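Beta-xylanase (Roseburia intestinalis L1-82, PDB 6SGF) binds xylan with low affinity through this CBM86 module, one part of a larger enzyme that probably hydrolyses internal beta-1,4-xylosidic linkages of xylans. Local coordinates at residues B[19-24]-B[39-44]; B[69-74]-B[108-113]. One frame throughout, in Å; residues are numbered along the deposited sequence.

Both contacts reach the five-stranded antiparallel sheet that carries the xylan site, and strands 40-50 and 103-110, one from each, are neighbours in it. Interaction 2 lies in the sheet's interior, its centre about 6 Å from that of the chain, and is almost wholly buried; interaction 1, with its centre about 10 Å out, is partly buried and includes the turn from edge strand 15-19 into strand 22-26 of the opposing sheet. Regular strand pairing governs 69-74 with 108-113, whereas an aspartate carboxylate supplements a few irregular backbone bonds between 19-24 and 39-44. The two meet where Gln40 OE1 lies 3.0 Å from Lys71 NZ, a probable hydrogen bond, and both residues reach the same xylose.

Interaction 1. Residues B[19-24]-B[39-44]; sequences GDADYE and NQVKWT. With XYP (beta-D-xylopyranose), chain H.
Asp20 grips Gln40 through its carboxylate: the backbone N of Gln40 donates to Asp20 OD1 at 2.8 Å, arriving nearly along the C-O axis. With CG set between its own backbone N and carbonyl carbon (chi1 51°), the carboxylate is folded back against the start of strand 40-50. In return, Gln40 O accepts a straight bond from Ala21 N (3.3 Å, 175° at the hydrogen), met from above the carbonyl plane, and a weak, bent one from Asp20 N. The amide of Asn39, its OD1 held by the backbone N of Lys36 and of Ala35, lies beside that carboxylate with the planes 47° apart. These bonds form at the edge of a beta-sandwich, where strand 15-19 leaves the xylan-binding sheet and the chain turns into the opposing one; Gly19 and Val41 form the last antiparallel, non-hydrogen-bonded pair. A water accepts from Gln40 NE2 and donates to Asp20 OD2, linking the turn to the pocket, while the same NE2 donates to O2 of xylose at 3.0 Å, almost straight. Apolar packing is confined to Val41 CG2, which rests 3.7 Å from Ala21 CB and meets the Tyr23 ring obliquely at CD2 (4.1 Å).

Interaction 2. Residues B[69-74]-B[108-113]; sequences SLKVYN and GIMITE. With XYP (beta-D-xylopyranose), chain H.
Lys71 and Met110 meet at a bound xylose, the methionine under its face and the lysine at its O2/O3 edge, on neighbouring antiparallel strands of the CBM86 beta-sandwich, within the sheet that carries the glycan pocket. The tightly packed part begins with the backbone and the face turned from the sugar. Ser69 with Met110 and Lys71 with Gly108 are hydrogen-bonded pairs, each joined by two N-H...O bonds, with the non-hydrogen-bonded pair Leu70 and Ile109 between them. The side chains of that middle pair run alongside each other off the same face, with Leu70 CD2 3.7 Å from Ile109 CG1; Trp43 of strand 40-50 also packs on Ile109.

The face of Ser69, Lys71 and Met110 is the polar, sugar-bearing one. Here the absence of a side chain at Gly108 admits the Tyr73 ring, edge-on and in plane to Gly108 N, CE1 at 3.9 Å. Lys71 runs fully extended beyond CG, bringing NZ to O3 of xylose at 2.9 Å and, more weakly, to O2. A salt bridge to Asp78 and a bond to Gln40 OE1 fix the ammonium group further, and Asp78 also binds this sugar. Met110 crosses the lysine, its CE 3.8 Å from Lys71 CE; the bend at chi3 (74°) turns the methyl toward the lysine, and both SD and CE lie 3.2 Å from O3 of the xylose. The contact is more open only towards its partly exposed end, where Thr112 CG2 touches Ser69 OG at 3.6 Å, and one water bridges Ser69 OG and Thr112 OG1, 2.9 Å from each.

Interaction 1. Residues B[19-24]-B[39-44]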
ATOM      1  N   GLY B  19      17.352   4.135 -12.465  1.00 17.01           N
ATOM      2  CA  GLY B  19      17.680   4.760 -11.210  1.00 17.64           C
ATOM      3  C   GLY B  19      19.154   4.865 -10.918  1.00 19.16           C
ATOM      4  O   GLY B  19      19.866   3.854 -10.950  1.00 20.57           O
ATOM      5  N   ASP B  20      19.639   6.059 -10.591  1.00 19.90           N
ATOM      6  CA  ASP B  20      21.008   6.160 -10.100  1.00 17.62           C
ATOM      7  C   ASP B  20      21.070   6.285  -8.579  1.00 24.39           C
ATOM      8  O   ASP B  20      22.164   6.275  -8.000  1.00 23.86           O
ATOM      9  CB  ASP B  20      21.755   7.333 -10.758  1.00 21.92           C
ATOM     10  CG  ASP B  20      21.007   8.660 -10.693  1.00 21.20           C
ATOM     11  OD1 ASP B  20      19.917   8.775 -10.076  1.00 27.15           O
ATOM     12  OD2 ASP B  20      21.540   9.627 -11.291  1.00 23.96           O
ATOM     13  N   ALA B  21      19.924   6.374  -7.913  1.00 20.64           N
ATOM     14  CA  ALA B  21      19.886   6.090  -6.488  1.00 21.11           C
ATOM     15  C   ALA B  21      20.053   4.592  -6.257  1.00 22.72           C
ATOM     16  O   ALA B  21      19.916   3.776  -7.172  1.00 25.08           O
ATOM     17  CB  ALA B  21      18.566   6.568  -5.882  1.00 24.26           C
ATOM     18  N   ASP B  22      20.345   4.230  -5.014  1.00 19.17           N
ATOM     19  CA  ASP B  22      20.354   2.835  -4.602  1.00 20.07           C
ATOM     20  C   ASP B  22      18.948   2.446  -4.167  1.00 21.87           C
ATOM     21  O   ASP B  22      18.298   3.213  -3.455  1.00 23.04           O
ATOM     22  CB  ASP B  22      21.332   2.650  -3.465  1.00 20.61           C
ATOM     23  CG  ASP B  22      21.878   1.248  -3.383  1.00 33.55           C
ATOM     24  OD1 ASP B  22      21.457   0.336  -4.126  1.00 35.59           O
ATOM     25  OD2 ASP B  22      22.777   1.058  -2.569  1.00 29.07           O
ATOM     26  N   TYR B  23      18.463   1.288  -4.633  1.00 21.33           N
ATOM     27  CA  TYR B  23      17.085   0.880  -4.341  1.00 19.66           C
ATOM     28  C   TYR B  23      17.013  -0.622  -4.108  1.00 21.80           C
ATOM     29  O   TYR B  23      17.711  -1.407  -4.760  1.00 18.23           O
ATOM     30  CB  TYR B  23      16.131   1.267  -5.482  1.00 16.33           C
ATOM     31  CG  TYR B  23      16.631   0.873  -6.847  1.00 20.83           C
ATOM     32  CD1 TYR B  23      16.402  -0.397  -7.365  1.00 21.19           C
ATOM     33  CD2 TYR B  23      17.334   1.770  -7.623  1.00 21.46           C
ATOM     34  CE1 TYR B  23      16.880  -0.759  -8.614  1.00 24.19           C
ATOM     35  CE2 TYR B  23      17.814   1.409  -8.860  1.00 22.81           C
ATOM     36  CZ  TYR B  23      17.595   0.156  -9.349  1.00 23.48           C
ATOM     37  OH  TYR B  23      18.086  -0.168 -10.597  1.00 22.88           O
ATOM     38  N   GLU B  24      16.156  -1.020  -3.171  1.00 15.91           N
ATOM     39  CA  GLU B  24      15.869  -2.425  -2.955  1.00 16.60           C
ATOM     40  C   GLU B  24      14.460  -2.509  -2.420  1.00 19.50           C
ATOM     41  O   GLU B  24      14.030  -1.631  -1.661  1.00 17.74           O
ATOM     42  CB  GLU B  24      16.861  -3.063  -1.962  1.00 21.09           C
ATOM     43  CG  GLU B  24      16.835  -2.431  -0.598  1.00 26.67           C
ATOM     44  CD  GLU B  24      18.148  -2.595   0.152  1.00 40.57           C
ATOM     45  OE1 GLU B  24      18.112  -3.122   1.285  1.00 48.21           O
ATOM     46  OE2 GLU B  24      19.214  -2.215  -0.398  1.00 43.95           O
ATOM     47  N   ASN B  39      20.255  12.458  -7.697  1.00 18.53           N
ATOM     48  CA  ASN B  39      20.022  11.020  -7.709  1.00 16.73           C
ATOM     49  C   ASN B  39      18.514  10.771  -7.599  1.00 15.80           C
ATOM     50  O   ASN B  39      17.796  11.466  -6.872  1.00 14.52           O
ATOM     51  CB  ASN B  39      20.706  10.312  -6.524  1.00 18.30           C
ATOM     52  CG  ASN B  39      22.165   9.870  -6.789  1.00 22.89           C
ATOM     53  OD1 ASN B  39      22.783   9.272  -5.910  1.00 23.43           O
ATOM     54  ND2 ASN B  39      22.700  10.161  -7.958  1.00 21.29           N
ATOM     55  N   GLN B  40      18.041   9.751  -8.289  1.00 15.28           N
ATOM     56  CA  GLN B  40      16.607   9.541  -8.407  1.00 17.29           C
ATOM     57  C   GLN B  40      16.306   8.121  -8.886  1.00 17.67           C
ATOM     58  O   GLN B  40      17.187   7.380  -9.361  1.00 15.13           O
ATOM     59  CB  GLN B  40      15.984  10.554  -9.360  1.00 17.73           C
ATOM     60  CG  GLN B  40      16.441  10.329 -10.773  1.00 20.28           C
ATOM     61  CD  GLN B  40      15.961  11.415 -11.709  1.00 21.30           C
ATOM     62  OE1 GLN B  40      14.758  11.626 -11.889  1.00 18.24           O
ATOM     63  NE2 GLN B  40      16.900  12.113 -12.304  1.00 17.36           N
ATOM     64  N   VAL B  41      15.021   7.760  -8.763  1.00 13.57           N
ATOM     65  CA  VAL B  41      14.494   6.493  -9.258  1.00 12.84           C
ATOM     66  C   VAL B  41      13.261   6.803 -10.078  1.00 16.19           C
ATOM     67  O   VAL B  41      12.519   7.744  -9.771  1.00 15.87           O
ATOM     68  CB  VAL B  41      14.139   5.517  -8.118  1.00 14.25           C
ATOM     69  CG1 VAL B  41      13.632   4.182  -8.676  1.00 18.84           C
ATOM     70  CG2 VAL B  41      15.322   5.290  -7.244  1.00 19.51           C
ATOM     71  N   LYS B  42      13.064   6.044 -11.142  1.00 13.97           N
ATOM     72  CA  LYS B  42      11.887   6.142 -11.985  1.00 15.02           C
ATOM     73  C   LYS B  42      11.231   4.770 -12.027  1.00 16.82           C
ATOM     74  O   LYS B  42      11.911   3.784 -12.288  1.00 16.36           O
ATOM     75  CB  LYS B  42      12.250   6.598 -13.396  1.00 14.68           C
ATOM     76  CG  LYS B  42      11.077   6.527 -14.357  1.00 22.39           C
ATOM     77  CD  LYS B  42      11.508   6.938 -15.784  1.00 19.51           C
ATOM     78  CE  LYS B  42      10.363   6.882 -16.745  1.00 21.36           C
ATOM     79  NZ  LYS B  42      10.755   7.283 -18.140  1.00 28.27           N
ATOM     80  N   TRP B  43       9.927   4.704 -11.733  1.00 13.42           N
ATOM     81  CA  TRP B  43       9.183   3.454 -11.770  1.00 15.71           C
ATOM     82  C   TRP B  43       8.110   3.479 -12.859  1.00 18.00           C
ATOM     83  O   TRP B  43       7.364   4.456 -12.980  1.00 17.60           O
ATOM     84  CB  TRP B  43       8.476   3.168 -10.452  1.00 17.78           C
ATOM     85  CG  TRP B  43       9.276   2.928  -9.239  1.00 15.81           C
ATOM     86  CD1 TRP B  43       9.675   1.721  -8.740  1.00 16.90           C
ATOM     87  CD2 TRP B  43       9.707   3.916  -8.312  1.00 16.32           C
ATOM     88  NE1 TRP B  43      10.370   1.908  -7.555  1.00 19.06           N
ATOM     89  CE2 TRP B  43      10.389   3.246  -7.270  1.00 16.58           C
ATOM     90  CE3 TRP B  43       9.602   5.314  -8.267  1.00 15.50           C
ATOM     91  CZ2 TRP B  43      10.935   3.917  -6.197  1.00 17.21           C
ATOM     92  CZ3 TRP B  43      10.157   5.980  -7.204  1.00 16.58           C
ATOM     93  CH2 TRP B  43      10.808   5.286  -6.175  1.00 19.57           C
ATOM     94  N   THR B  44       7.965   2.362 -13.570  1.00 15.91           N
ATOM     95  CA  THR B  44       6.905   2.190 -14.544  1.00 18.07           C
ATOM     96  C   THR B  44       5.623   1.724 -13.866  1.00 22.66           C
ATOM     97  O   THR B  44       5.650   0.916 -12.930  1.00 18.65           O
ATOM     98  CB  THR B  44       7.313   1.162 -15.611  1.00 27.49           C
ATOM     99  OG1 THR B  44       8.601   1.500 -16.157  1.00 29.77           O
ATOM    100  CG2 THR B  44       6.258   1.144 -16.745  1.00 29.65           C
TER
HETATM  101  C1  XYP H   2      18.278  15.802 -13.703  1.00 22.39           C
HETATM  102  C2  XYP H   2      16.868  15.593 -13.145  1.00 23.43           C
HETATM  103  C3  XYP H   2      16.150  16.897 -13.100  1.00 17.42           C
HETATM  104  C4  XYP H   2      16.973  17.989 -12.456  1.00 17.59           C
HETATM  105  C5  XYP H   2      18.375  18.136 -13.064  1.00 20.01           C
HETATM  106  O2  XYP H   2      16.220  14.587 -13.927  1.00 22.04           O
HETATM  107  O3  XYP H   2      14.926  16.700 -12.336  1.00 18.14           O
HETATM  108  O4  XYP H   2      16.232  19.208 -12.622  1.00 18.88           O
HETATM  109  O5  XYP H   2      19.025  16.832 -12.923  1.00 20.90           O
HETATM  110  O   HOH W   1      19.705  11.785 -11.636  1.00 22.75           O

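Interaction 2. Residues B[69-74]-B[108-113]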
ATOM      1  N   SER B  69      11.774  15.225  -3.903  1.00 13.99           N
ATOM      2  CA  SER B  69      11.093  15.721  -5.082  1.00 12.94           C
ATOM      3  C   SER B  69      10.332  14.576  -5.734  1.00 15.10           C
ATOM      4  O   SER B  69      10.814  13.439  -5.776  1.00 19.12           O
ATOM      5  CB  SER B  69      12.118  16.333  -6.042  1.00 14.72           C
ATOM      6  OG  SER B  69      12.688  17.461  -5.380  1.00 16.86           O
ATOM      7  N   LEU B  70       9.122  14.869  -6.188  1.00 13.88           N
ATOM      8  CA  LEU B  70       8.221  13.876  -6.731  1.00 12.32           C
ATOM      9  C   LEU B  70       7.896  14.238  -8.174  1.00 14.60           C
ATOM     10  O   LEU B  70       7.698  15.417  -8.503  1.00 15.13           O
ATOM     11  CB  LEU B  70       6.959  13.781  -5.892  1.00 14.58           C
ATOM     12  CG  LEU B  70       7.211  13.477  -4.414  1.00 15.48           C
ATOM     13  CD1 LEU B  70       5.893  13.644  -3.634  1.00 23.54           C
ATOM     14  CD2 LEU B  70       7.797  12.137  -4.165  1.00 20.98           C
ATOM     15  N   LYS B  71       7.814  13.226  -9.025  1.00 12.53           N
ATOM     16  CA  LYS B  71       7.615  13.417 -10.455  1.00 13.87           C
ATOM     17  C   LYS B  71       6.527  12.501 -10.998  1.00 15.03           C
ATOM     18  O   LYS B  71       6.474  11.321 -10.656  1.00 13.41           O
ATOM     19  CB  LYS B  71       8.902  13.122 -11.242  1.00 17.20           C
ATOM     20  CG  LYS B  71      10.062  14.019 -10.899  1.00 13.78           C
ATOM     21  CD  LYS B  71      11.290  13.629 -11.754  1.00 17.98           C
ATOM     22  CE  LYS B  71      12.500  14.518 -11.512  1.00 19.78           C
ATOM     23  NZ  LYS B  71      13.507  14.214 -12.594  1.00 16.75           N
ATOM     24  N   VAL B  72       5.701  13.046 -11.883  1.00 15.62           N
ATOM     25  CA  VAL B  72       4.724  12.299 -12.659  1.00 15.94           C
ATOM     26  C   VAL B  72       5.123  12.457 -14.121  1.00 19.42           C
ATOM     27  O   VAL B  72       5.035  13.551 -14.684  1.00 16.09           O
ATOM     28  CB  VAL B  72       3.299  12.780 -12.409  1.00 16.50           C
ATOM     29  CG1 VAL B  72       2.318  11.924 -13.196  1.00 22.78           C
ATOM     30  CG2 VAL B  72       3.000  12.728 -10.943  1.00 24.33           C
ATOM     31  N   TYR B  73       5.535  11.368 -14.746  1.00 18.77           N
ATOM     32  CA  TYR B  73       5.984  11.422 -16.132  1.00 20.24           C
ATOM     33  C   TYR B  73       4.794  11.257 -17.069  1.00 25.06           C
ATOM     34  O   TYR B  73       3.797  10.606 -16.724  1.00 23.03           O
ATOM     35  CB  TYR B  73       6.975  10.310 -16.417  1.00 16.64           C
ATOM     36  CG  TYR B  73       8.302  10.379 -15.720  1.00 17.13           C
ATOM     37  CD1 TYR B  73       8.437  10.043 -14.377  1.00 17.87           C
ATOM     38  CD2 TYR B  73       9.440  10.732 -16.432  1.00 21.70           C
ATOM     39  CE1 TYR B  73       9.669  10.052 -13.761  1.00 16.78           C
ATOM     40  CE2 TYR B  73      10.669  10.735 -15.843  1.00 21.42           C
ATOM     41  CZ  TYR B  73      10.789  10.418 -14.513  1.00 22.24           C
ATOM     42  OH  TYR B  73      12.037  10.448 -13.952  1.00 20.77           O
ATOM     43  N   ASN B  74       4.895  11.844 -18.260  1.00 20.84           N
ATOM     44  CA  ASN B  74       3.867  11.638 -19.279  1.00 22.65           C
ATOM     45  C   ASN B  74       4.529  11.432 -20.641  1.00 25.81           C
ATOM     46  O   ASN B  74       4.136  12.007 -21.653  1.00 24.33           O
ATOM     47  CB  ASN B  74       2.840  12.776 -19.283  1.00 23.05           C
ATOM     48  CG  ASN B  74       3.394  14.129 -19.766  1.00 24.51           C
ATOM     49  OD1 ASN B  74       4.555  14.478 -19.558  1.00 21.81           O
ATOM     50  ND2 ASN B  74       2.518  14.914 -20.398  1.00 27.43           N
ATOM     51  N   GLY B 108       8.399   9.141 -10.224  1.00 11.72           N
ATOM     52  CA  GLY B 108       9.759   9.164  -9.736  1.00 12.26           C
ATOM     53  C   GLY B 108       9.906   9.920  -8.426  1.00 13.24           C
ATOM     54  O   GLY B 108       9.048  10.727  -8.041  1.00 12.59           O
ATOM     55  N   ILE B 109      11.017   9.631  -7.750  1.00 13.72           N
ATOM     56  CA  ILE B 109      11.449  10.321  -6.543  1.00 12.51           C
ATOM     57  C   ILE B 109      12.903  10.709  -6.750  1.00 14.91           C
ATOM     58  O   ILE B 109      13.689   9.893  -7.246  1.00 15.96           O
ATOM     59  CB  ILE B 109      11.308   9.460  -5.277  1.00 13.26           C
ATOM     60  CG1 ILE B 109       9.837   9.125  -5.027  1.00 22.26           C
ATOM     61  CG2 ILE B 109      11.991  10.203  -4.093  1.00 13.89           C
ATOM     62  CD1 ILE B 109       9.636   8.187  -3.783  1.00 20.24           C
ATOM     63  N   MET B 110      13.243  11.951  -6.402  1.00 12.27           N
ATOM     64  CA  MET B 110      14.574  12.521  -6.582  1.00 15.04           C
ATOM     65  C   MET B 110      14.933  13.372  -5.361  1.00 18.84           C
ATOM     66  O   MET B 110      14.049  13.865  -4.665  1.00 13.92           O
ATOM     67  CB  MET B 110      14.595  13.383  -7.860  1.00 16.54           C
ATOM     68  CG  MET B 110      15.873  14.118  -8.114  1.00 16.82           C
ATOM     69  SD  MET B 110      15.751  15.133  -9.628  1.00 17.61           S
ATOM     70  CE  MET B 110      14.713  16.496  -9.135  1.00 15.50           C
ATOM     71  N   ILE B 111      16.227  13.571  -5.104  1.00 15.69           N
ATOM     72  CA  ILE B 111      16.659  14.536  -4.086  1.00 15.99           C
ATOM     73  C   ILE B 111      17.340  15.722  -4.760  1.00 18.47           C
ATOM     74  O   ILE B 111      18.014  15.573  -5.784  1.00 17.13           O
ATOM     75  CB  ILE B 111      17.597  13.923  -3.022  1.00 14.05           C
ATOM     76  CG1 ILE B 111      18.845  13.319  -3.649  1.00 16.40           C
ATOM     77  CG2 ILE B 111      16.822  12.906  -2.181  1.00 20.27           C
ATOM     78  CD1 ILE B 111      20.093  13.575  -2.791  1.00 25.89           C
ATOM     79  N   THR B 112      17.177  16.904  -4.159  1.00 20.72           N
ATOM     80  CA  THR B 112      17.863  18.104  -4.629  1.00 16.92           C
ATOM     81  C   THR B 112      18.982  18.539  -3.700  1.00 22.76           C
ATOM     82  O   THR B 112      19.676  19.522  -3.999  1.00 21.01           O
ATOM     83  CB  THR B 112      16.892  19.281  -4.795  1.00 19.87           C
ATOM     84  OG1 THR B 112      16.187  19.496  -3.576  1.00 20.98           O
ATOM     85  CG2 THR B 112      15.884  19.010  -5.899  1.00 19.87           C
ATOM     86  N   GLU B 113      19.184  17.850  -2.583  1.00 23.32           N
ATOM     87  CA  GLU B 113      20.263  18.216  -1.666  1.00 21.48           C
ATOM     88  C   GLU B 113      21.639  18.079  -2.324  1.00 24.65           C
ATOM     89  O   GLU B 113      21.989  17.021  -2.864  1.00 23.64           O
ATOM     90  CB  GLU B 113      20.182  17.322  -0.433  1.00 22.20           C
ATOM     91  CG  GLU B 113      20.735  17.871   0.858  1.00 41.88           C
ATOM     92  CD  GLU B 113      19.885  18.996   1.418  1.00 48.51           C
ATOM     93  OE1 GLU B 113      18.816  18.723   2.046  1.00 47.00           O
ATOM     94  OE2 GLU B 113      20.305  20.151   1.225  1.00 48.55           O
TER
HETATM   95  C1  XYP H   2      18.278  15.802 -13.703  1.00 22.39           C
HETATM   96  C2  XYP H   2      16.868  15.593 -13.145  1.00 23.43           C
HETATM   97  C3  XYP H   2      16.150  16.897 -13.100  1.00 17.42           C
HETATM   98  C4  XYP H   2      16.973  17.989 -12.456  1.00 17.59           C
HETATM   99  C5  XYP H   2      18.375  18.136 -13.064  1.00 20.01           C
HETATM  100  O2  XYP H   2      16.220  14.587 -13.927  1.00 22.04           O
HETATM  101  O3  XYP H   2      14.926  16.700 -12.336  1.00 18.14           O
HETATM  102  O4  XYP H   2      16.232  19.208 -12.622  1.00 18.88           O
HETATM  103  O5  XYP H   2      19.025  16.832 -12.923  1.00 20.90           O
HETATM  104  O   HOH W   2      14.114  17.550  -2.881  1.00 17.38           O